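Local coordinates for probable transcriptional regulatory protein NarL (PDB 3EUL) that probably regulates genes of aerobic nitrate metabolism by binding their promoters together with DevR once its receiver domain has been phosphorylated, at residues Lys15-Arg28 with Leu35-Asp48. Numbering follows the deposited sequence.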
loop_
_atom_site.group_PDB
_atom_site.type_symbol
_atom_site.label_atom_id
_atom_site.label_comp_id
_atom_site.label_asym_id
_atom_site.label_seq_id
_atom_site.Cartn_x
_atom_site.Cartn_y
_atom_site.Cartn_z
ATOM N N LYS A 15 13.665 -9.558 5.302
ATOM C CA LYS A 15 12.521 -8.679 5.579
ATOM C C LYS A 15 11.715 -8.413 4.304
ATOM O O LYS A 15 12.262 -8.210 3.232
ATOM C CB LYS A 15 12.955 -7.371 6.191
ATOM C CG LYS A 15 13.382 -7.473 7.639
ATOM C CD LYS A 15 14.017 -6.180 8.061
ATOM C CE LYS A 15 14.495 -6.256 9.480
ATOM N NZ LYS A 15 14.400 -4.914 10.060
ATOM N N VAL A 16 10.406 -8.436 4.434
ATOM C CA VAL A 16 9.496 -8.023 3.361
ATOM C C VAL A 16 9.738 -6.560 3.074
ATOM O O VAL A 16 9.823 -5.753 3.995
ATOM C CB VAL A 16 8.023 -8.231 3.807
ATOM C CG1 VAL A 16 7.008 -7.510 2.868
ATOM C CG2 VAL A 16 7.717 -9.719 3.898
ATOM N N ARG A 17 9.868 -6.209 1.792
ATOM C CA ARG A 17 10.180 -4.840 1.397
ATOM C C ARG A 17 8.886 -4.104 1.000
ATOM O O ARG A 17 8.098 -4.616 0.215
ATOM C CB ARG A 17 11.224 -4.836 0.267
ATOM C CG ARG A 17 12.539 -5.508 0.691
ATOM C CD ARG A 17 13.428 -5.884 -0.487
ATOM N NE ARG A 17 13.788 -4.674 -1.199
ATOM C CZ ARG A 17 13.304 -4.281 -2.381
ATOM N NH1 ARG A 17 12.490 -5.037 -3.111
ATOM N NH2 ARG A 17 13.730 -3.127 -2.871
ATOM N N VAL A 18 8.690 -2.906 1.551
ATOM C CA VAL A 18 7.451 -2.128 1.369
ATOM C C VAL A 18 7.647 -0.677 0.976
ATOM O O VAL A 18 8.551 0.007 1.477
ATOM C CB VAL A 18 6.621 -2.192 2.692
ATOM C CG1 VAL A 18 5.341 -1.373 2.593
ATOM C CG2 VAL A 18 6.363 -3.693 3.027
ATOM N N VAL A 19 6.785 -0.191 0.068
ATOM C CA VAL A 19 6.605 1.240 -0.148
ATOM C C VAL A 19 5.287 1.657 0.514
ATOM O O VAL A 19 4.255 0.994 0.325
ATOM C CB VAL A 19 6.612 1.606 -1.675
ATOM C CG1 VAL A 19 6.103 3.054 -1.926
ATOM C CG2 VAL A 19 8.025 1.404 -2.285
ATOM N N VAL A 20 5.332 2.749 1.298
ATOM C CA VAL A 20 4.166 3.334 1.963
ATOM C C VAL A 20 3.835 4.695 1.332
ATOM O O VAL A 20 4.733 5.521 1.087
ATOM C CB VAL A 20 4.379 3.509 3.502
ATOM C CG1 VAL A 20 3.162 4.233 4.136
ATOM C CG2 VAL A 20 4.662 2.171 4.201
ATOM N N GLY A 21 2.562 4.919 1.013
ATOM C CA GLY A 21 2.128 6.157 0.398
ATOM C C GLY A 21 0.907 6.702 1.115
ATOM O O GLY A 21 -0.066 5.979 1.306
ATOM N N ASP A 22 0.988 7.968 1.554
ATOM C CA ASP A 22 -0.120 8.680 2.202
ATOM C C ASP A 22 0.272 10.149 2.231
ATOM O O ASP A 22 1.435 10.477 2.456
ATOM C CB ASP A 22 -0.371 8.160 3.618
ATOM C CG ASP A 22 -1.780 8.482 4.156
ATOM O OD1 ASP A 22 -2.171 9.674 4.283
ATOM O OD2 ASP A 22 -2.506 7.514 4.507
ATOM N N ASP A 23 -0.697 11.023 1.987
ATOM C CA ASP A 23 -0.442 12.467 2.031
ATOM C C ASP A 23 -0.696 13.082 3.407
ATOM O O ASP A 23 -0.521 14.300 3.567
ATOM C CB ASP A 23 -1.247 13.184 0.947
ATOM C CG ASP A 23 -2.719 13.361 1.302
ATOM O OD1 ASP A 23 -3.315 12.522 2.025
ATOM O OD2 ASP A 23 -3.296 14.352 0.827
ATOM N N HIS A 24 -1.112 12.270 4.386
ATOM C CA HIS A 24 -1.106 12.698 5.787
ATOM C C HIS A 24 0.157 12.183 6.485
ATOM O O HIS A 24 0.231 10.992 6.826
ATOM C CB HIS A 24 -2.326 12.166 6.542
ATOM C CG HIS A 24 -3.641 12.667 6.038
ATOM N ND1 HIS A 24 -4.833 12.074 6.392
ATOM C CD2 HIS A 24 -3.962 13.718 5.247
ATOM C CE1 HIS A 24 -5.832 12.731 5.830
ATOM N NE2 HIS A 24 -5.327 13.729 5.125
ATOM N N PRO A 25 1.129 13.082 6.754
ATOM C CA PRO A 25 2.439 12.746 7.350
ATOM C C PRO A 25 2.356 11.862 8.599
ATOM O O PRO A 25 3.032 10.852 8.671
ATOM C CB PRO A 25 3.010 14.110 7.730
ATOM C CG PRO A 25 2.340 15.067 6.811
ATOM C CD PRO A 25 1.002 14.536 6.499
ATOM N N LEU A 26 1.503 12.229 9.549
ATOM C CA LEU A 26 1.365 11.479 10.803
ATOM C C LEU A 26 0.761 10.073 10.658
ATOM O O LEU A 26 1.128 9.165 11.389
ATOM C CB LEU A 26 0.566 12.304 11.789
ATOM C CG LEU A 26 1.247 13.606 12.246
ATOM C CD1 LEU A 26 0.377 14.328 13.256
ATOM C CD2 LEU A 26 2.616 13.333 12.830
ATOM N N PHE A 27 -0.154 9.878 9.710
ATOM C CA PHE A 27 -0.600 8.518 9.406
ATOM C C PHE A 27 0.512 7.720 8.754
ATOM O O PHE A 27 0.764 6.599 9.141
ATOM C CB PHE A 27 -1.840 8.449 8.513
ATOM C CG PHE A 27 -2.430 7.076 8.477
ATOM C CD1 PHE A 27 -3.318 6.671 9.458
ATOM C CD2 PHE A 27 -2.037 6.158 7.514
ATOM C CE1 PHE A 27 -3.837 5.390 9.452
ATOM C CE2 PHE A 27 -2.547 4.854 7.518
ATOM C CZ PHE A 27 -3.438 4.478 8.492
ATOM N N ARG A 28 1.164 8.297 7.751
ATOM C CA ARG A 28 2.313 7.638 7.116
ATOM C C ARG A 28 3.427 7.264 8.126
ATOM O O ARG A 28 3.899 6.117 8.159
ATOM C CB ARG A 28 2.866 8.510 5.999
ATOM C CG ARG A 28 3.645 7.694 4.939
ATOM C CD ARG A 28 4.193 8.560 3.840
ATOM N NE ARG A 28 4.976 9.696 4.318
ATOM C CZ ARG A 28 4.620 10.988 4.292
ATOM N NH1 ARG A 28 3.449 11.415 3.821
ATOM N NH2 ARG A 28 5.461 11.886 4.774
ATOM N N LEU A 35 5.443 -0.914 10.914
ATOM C CA LEU A 35 6.112 -1.909 10.083
ATOM C C LEU A 35 7.576 -2.107 10.517
ATOM O O LEU A 35 8.039 -3.239 10.704
ATOM C CB LEU A 35 5.990 -1.518 8.598
ATOM C CG LEU A 35 4.581 -1.444 8.014
ATOM C CD1 LEU A 35 4.582 -0.926 6.536
ATOM C CD2 LEU A 35 3.881 -2.771 8.150
ATOM N N SER A 36 8.290 -1.009 10.700
ATOM C CA SER A 36 9.694 -1.049 11.044
ATOM C C SER A 36 9.929 -1.705 12.411
ATOM O O SER A 36 10.858 -2.504 12.575
ATOM C CB SER A 36 10.260 0.386 11.013
ATOM O OG SER A 36 10.257 0.878 9.670
ATOM N N LEU A 37 9.072 -1.386 13.375
ATOM C CA LEU A 37 9.197 -1.923 14.727
ATOM C C LEU A 37 8.761 -3.389 14.850
ATOM O O LEU A 37 9.067 -4.000 15.857
ATOM C CB LEU A 37 8.425 -1.060 15.723
ATOM C CG LEU A 37 9.042 0.311 16.001
ATOM C CD1 LEU A 37 8.191 1.067 17.049
ATOM C CD2 LEU A 37 10.474 0.219 16.481
ATOM N N SER A 38 8.091 -3.938 13.822
ATOM C CA SER A 38 7.723 -5.360 13.786
ATOM C C SER A 38 8.973 -6.226 13.737
ATOM O O SER A 38 8.966 -7.324 14.200
ATOM C CB SER A 38 6.846 -5.697 12.579
ATOM O OG SER A 38 7.603 -5.773 11.362
ATOM N N GLY A 39 10.045 -5.705 13.152
ATOM C CA GLY A 39 11.261 -6.485 12.892
ATOM C C GLY A 39 11.203 -7.319 11.607
ATOM O O GLY A 39 12.211 -7.924 11.234
ATOM N N SER A 40 10.069 -7.328 10.912
ATOM C CA SER A 40 9.874 -8.190 9.721
ATOM C C SER A 40 9.697 -7.437 8.390
ATOM O O SER A 40 9.452 -8.052 7.333
ATOM C CB SER A 40 8.659 -9.089 9.946
ATOM O OG SER A 40 8.938 -10.057 10.953
ATOM N N VAL A 41 9.807 -6.115 8.439
ATOM C CA VAL A 41 9.491 -5.267 7.303
ATOM C C VAL A 41 10.554 -4.175 7.143
ATOM O O VAL A 41 10.952 -3.488 8.097
ATOM C CB VAL A 41 8.080 -4.608 7.413
ATOM C CG1 VAL A 41 7.790 -3.709 6.179
ATOM C CG2 VAL A 41 6.944 -5.656 7.598
ATOM N N ASN A 42 10.994 -4.030 5.907
ATOM C CA ASN A 42 11.884 -2.983 5.474
ATOM C C ASN A 42 11.072 -2.024 4.570
ATOM O O ASN A 42 10.711 -2.352 3.448
ATOM C CB ASN A 42 13.052 -3.618 4.730
ATOM C CG ASN A 42 14.062 -2.601 4.178
ATOM O OD1 ASN A 42 14.063 -1.391 4.499
ATOM N ND2 ASN A 42 14.952 -3.114 3.338
ATOM N N VAL A 43 10.820 -0.841 5.091
ATOM C CA VAL A 43 10.197 0.220 4.335
ATOM C C VAL A 43 11.292 0.835 3.467
ATOM O O VAL A 43 12.267 1.434 3.953
ATOM C CB VAL A 43 9.498 1.232 5.263
ATOM C CG1 VAL A 43 8.879 2.420 4.460
ATOM C CG2 VAL A 43 8.367 0.520 6.064
ATOM N N VAL A 44 11.160 0.630 2.167
ATOM C CA VAL A 44 12.192 1.046 1.241
ATOM C C VAL A 44 11.900 2.370 0.597
ATOM O O VAL A 44 12.783 2.958 0.001
ATOM C CB VAL A 44 12.470 -0.015 0.180
ATOM C CG1 VAL A 44 13.034 -1.264 0.852
ATOM C CG2 VAL A 44 11.238 -0.319 -0.657
ATOM N N GLY A 45 10.675 2.863 0.750
ATOM C CA GLY A 45 10.303 4.154 0.183
ATOM C C GLY A 45 8.989 4.647 0.725
ATOM O O GLY A 45 8.129 3.848 1.060
ATOM N N GLU A 46 8.854 5.975 0.816
ATOM C CA GLU A 46 7.623 6.636 1.236
ATOM C C GLU A 46 7.240 7.721 0.240
ATOM O O GLU A 46 8.126 8.438 -0.216
ATOM C CB GLU A 46 7.883 7.362 2.539
ATOM C CG GLU A 46 8.233 6.479 3.695
ATOM C CD GLU A 46 8.466 7.275 4.974
ATOM O OE1 GLU A 46 7.623 8.160 5.277
ATOM O OE2 GLU A 46 9.503 7.012 5.653
ATOM N N ALA A 47 5.945 7.889 -0.028
ATOM C CA ALA A 47 5.456 8.892 -0.977
ATOM C C ALA A 47 4.258 9.605 -0.375
ATOM O O ALA A 47 3.521 9.023 0.411
ATOM C CB ALA A 47 5.036 8.229 -2.294
ATOM N N ASP A 48 4.051 10.857 -0.763
ATOM C CA ASP A 48 2.830 11.553 -0.400
ATOM C C ASP A 48 1.964 11.873 -1.593
ATOM O O ASP A 48 0.962 12.565 -1.440
ATOM C CB ASP A 48 3.123 12.799 0.445
ATOM C CG ASP A 48 4.321 13.566 -0.044
ATOM O OD1 ASP A 48 4.249 14.103 -1.173
ATOM O OD2 ASP A 48 5.337 13.618 0.700
HETATM O O HOH W 1 11.411 -4.318 10.619
HETATM O O HOH W 2 13.786 -2.079 8.779
#
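Val18 and Val43 sit side by side in a parallel pair of strands, 16-21 and 41-47, laced by backbone hydrogen bonds that alternate direction, such as Val18 N to Asn42 O and Val44 N to Val18 O. Midway a beta bulge shifts the register by one: Val44 is the extra residue, and its CG2 lies 3.4 Å from Val18 O while Val19 pairs with Gly45. On the face shared with Val16 and Val20, Val18 CG2 presses tightly on Val41 CG1 (3.5 Å), and Leu35 CD1 meets Val20 CG2 tip to tip at 3.9 Å.

Arg28 illustrates how the first turn of the intervening helix reaches back to the sheet edge. Its CB points toward strand 41-47, and CG, anti to the backbone N (chi1 -156°), passes Glu46 OE1 at 4.0 Å. CD follows, 3.5 Å from Ala47 O. A bend at chi3 then lets NE donate in the guanidinium plane to the anti lone pair of Glu46 OE1 (3.2 Å), a salt bridge. NH1 bonds to Asp22 O at 2.6 Å and passes close to Asp48 CB. Two bonds in one plane thus fix the group's rotation.

The whole is a beta-alpha-beta crossover of the CheY-like receiver fold: strand 41-47 forms the sheet edge, strand 64-68 flanks 16-21 on its other side, and helices 25-38 and 50-60 cover opposite faces.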